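Local coordinates for beta-ketoacyl-[acyl-carrier-protein] synthase III (Pseudomonas aeruginosa, PDB 2X3E) that probably catalyses the first condensation of fatty acid synthesis, joining an acetyl group from acetyl-CoA to malonyl-ACP to give 3-oxobutanoyl-ACP, at residues 4-10 with 165-171. The protein carries 1 engineered substitution. Residues are numbered along the deposited sequence; the frame is centred on the assembly and turned at random. Where two conformers were deposited one is given.
Sequences RAAVVCG and VLRAGDA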
loop_
_atom_site.group_PDB
_atom_site.type_symbol
_atom_site.label_atom_id
_atom_site.label_comp_id
_atom_site.label_asym_id
_atom_site.label_seq_id
_atom_site.Cartn_x
_atom_site.Cartn_y
_atom_site.Cartn_z
ATOM N N ARG A 4 -8.283 -22.911 -3.787
ATOM C CA ARG A 4 -7.515 -22.351 -2.639
ATOM C C ARG A 4 -8.089 -21.005 -2.179
ATOM O O ARG A 4 -8.007 -19.991 -2.889
ATOM C CB ARG A 4 -6.038 -22.223 -3.009
ATOM C CG ARG A 4 -5.117 -22.019 -1.824
ATOM C CD ARG A 4 -3.658 -22.183 -2.228
ATOM N NE ARG A 4 -2.806 -21.254 -1.483
ATOM C CZ ARG A 4 -1.949 -21.584 -0.518
ATOM N NH1 ARG A 4 -1.771 -22.848 -0.145
ATOM N NH2 ARG A 4 -1.252 -20.629 0.076
ATOM N N ALA A 5 -8.681 -21.009 -0.986
ATOM C CA ALA A 5 -9.323 -19.828 -0.428
ATOM C C ALA A 5 -8.468 -19.220 0.676
ATOM O O ALA A 5 -7.533 -19.848 1.182
ATOM C CB ALA A 5 -10.698 -20.189 0.120
ATOM N N ALA A 6 -8.804 -17.987 1.039
ATOM C CA ALA A 6 -8.242 -17.331 2.208
ATOM C C ALA A 6 -9.300 -17.343 3.296
ATOM O O ALA A 6 -10.403 -16.850 3.079
ATOM C CB ALA A 6 -7.857 -15.904 1.873
ATOM N N VAL A 7 -8.952 -17.894 4.459
ATOM C CA VAL A 7 -9.894 -18.109 5.550
ATOM C C VAL A 7 -9.534 -17.298 6.796
ATOM O O VAL A 7 -8.414 -17.375 7.297
ATOM C CB VAL A 7 -9.945 -19.605 5.927
ATOM C CG1 VAL A 7 -10.799 -19.814 7.163
ATOM C CG2 VAL A 7 -10.465 -20.431 4.755
ATOM N N VAL A 8 -10.493 -16.532 7.306
ATOM C CA VAL A 8 -10.308 -15.814 8.571
ATOM C C VAL A 8 -10.219 -16.835 9.708
ATOM O O VAL A 8 -11.076 -17.707 9.827
ATOM C CB VAL A 8 -11.472 -14.828 8.853
ATOM C CG1 VAL A 8 -11.316 -14.182 10.228
ATOM C CG2 VAL A 8 -11.542 -13.753 7.771
ATOM N N CYS A 9 -9.182 -16.725 10.537
ATOM C CA CYS A 9 -8.993 -17.658 11.653
ATOM C C CYS A 9 -8.530 -17.006 12.962
ATOM O O CYS A 9 -8.296 -17.707 13.935
ATOM C CB CYS A 9 -8.033 -18.785 11.245
ATOM S SG CYS A 9 -6.372 -18.268 10.781
ATOM N N GLY A 10 -8.451 -15.675 13.000
ATOM C CA GLY A 10 -8.028 -14.959 14.205
ATOM C C GLY A 10 -8.425 -13.498 14.162
ATOM O O GLY A 10 -8.487 -12.900 13.088
ATOM N N VAL A 165 -6.101 -12.668 11.284
ATOM C CA VAL A 165 -5.207 -13.665 10.707
ATOM C C VAL A 165 -5.989 -14.411 9.628
ATOM O O VAL A 165 -7.137 -14.817 9.856
ATOM C CB VAL A 165 -4.712 -14.668 11.767
ATOM C CG1 VAL A 165 -3.923 -15.814 11.120
ATOM C CG2 VAL A 165 -3.869 -13.951 12.827
ATOM N N LEU A 166 -5.374 -14.550 8.453
ATOM C CA LEU A 166 -5.921 -15.336 7.351
ATOM C C LEU A 166 -5.010 -16.528 7.103
ATOM O O LEU A 166 -3.792 -16.422 7.253
ATOM C CB LEU A 166 -6.000 -14.503 6.073
ATOM C CG LEU A 166 -6.904 -13.275 6.063
ATOM C CD1 LEU A 166 -6.596 -12.409 4.849
ATOM C CD2 LEU A 166 -8.367 -13.685 6.068
ATOM N N ARG A 167 -5.595 -17.664 6.743
ATOM C CA ARG A 167 -4.818 -18.850 6.368
ATOM C C ARG A 167 -5.344 -19.446 5.075
ATOM O O ARG A 167 -6.498 -19.241 4.716
ATOM C CB ARG A 167 -4.878 -19.913 7.473
ATOM C CG ARG A 167 -6.263 -20.513 7.710
ATOM C CD ARG A 167 -6.184 -21.765 8.578
ATOM N NE ARG A 167 -7.498 -22.263 8.979
ATOM C CZ ARG A 167 -8.347 -22.926 8.195
ATOM N NH1 ARG A 167 -8.058 -23.180 6.919
ATOM N NH2 ARG A 167 -9.508 -23.332 8.695
ATOM N N ALA A 168 -4.496 -20.200 4.387
ATOM C CA ALA A 168 -4.942 -21.005 3.261
ATOM C C ALA A 168 -5.981 -22.017 3.738
ATOM O O ALA A 168 -5.847 -22.607 4.816
ATOM C CB ALA A 168 -3.756 -21.727 2.609
ATOM N N GLY A 169 -7.022 -22.204 2.936
ATOM C CA GLY A 169 -8.072 -23.158 3.253
ATOM C C GLY A 169 -8.912 -23.495 2.041
ATOM O O GLY A 169 -8.489 -23.267 0.899
ATOM N N ASP A 170 -10.090 -24.062 2.299
ATOM C CA ASP A 170 -11.029 -24.419 1.237
ATOM C C ASP A 170 -12.164 -23.406 1.213
ATOM O O ASP A 170 -12.532 -22.843 2.247
ATOM C CB ASP A 170 -11.579 -25.835 1.448
ATOM C CG ASP A 170 -12.257 -26.389 0.206
ATOM O OD1 ASP A 170 -12.188 -25.734 -0.856
ATOM O OD2 ASP A 170 -12.859 -27.478 0.287
ATOM N N ALA A 171 -12.727 -23.184 0.027
ATOM C CA ALA A 171 -13.820 -22.224 -0.145
ATOM C C ALA A 171 -15.093 -22.591 0.631
ATOM O O ALA A 171 -15.918 -21.722 0.883
ATOM C CB ALA A 171 -14.140 -22.044 -1.624
HETATM O O HOH W 1 -11.333 -23.655 -2.342
HETATM O O HOH W 2 -9.171 -24.995 -2.312
#
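Val7 and Arg167 sit opposite each other as a hydrogen-bonded antiparallel pair, their side chains lying side by side on the same face of the sheet. Arg167 leaves its backbone with CG tucked between N and the carbonyl carbon (chi1 66°) and then runs extended to NE, which brings the guanidinium flat over Val7: CG1 lies 4.0 Å from NH2, under the centre of the group. Two polar contacts fix the rotation of that plane: a hydrogen bond from Arg167 NH1 to Ala168 O (3.1 Å), whose acceptor lies in the plane of the guanidinium, and a salt bridge from NH2 to Glu173. Farther along, the Cys9 sulfur wedges between Val165 and Arg167, which share a face of the other strand, with SG 3.5 Å from Val165 CG1 and 3.8 Å from Arg167 CG. Here the pairing slips by one residue: Cys9 and Gly10 both face Val165 in a classic beta bulge, Cys9 N reaching Val165 O at 2.9 Å. The strands are 5-14, outermost within this chain, and 160-169, neighbours in the N-terminal five-stranded sheet of the thiolase-like fold. On the other face, Val8 CG2 meets Leu166 CD2 obliquely at 3.6 Å, and Leu166 continues onto Val122 and Ile126 of helix 114-127. Toward the chain start, Ala168 CB rests on one face of the Arg4 guanidinium, offset toward its rim and 3.6 Å from NH1; Asp132, by a salt bridge to NH2, and Ile126 O, at NE, hold that group in place. At Gly169, Val7 CG2 packs against the bare CA at 3.9 Å, while Ala5 CB lies against the backbone of Asp170 and Ala171.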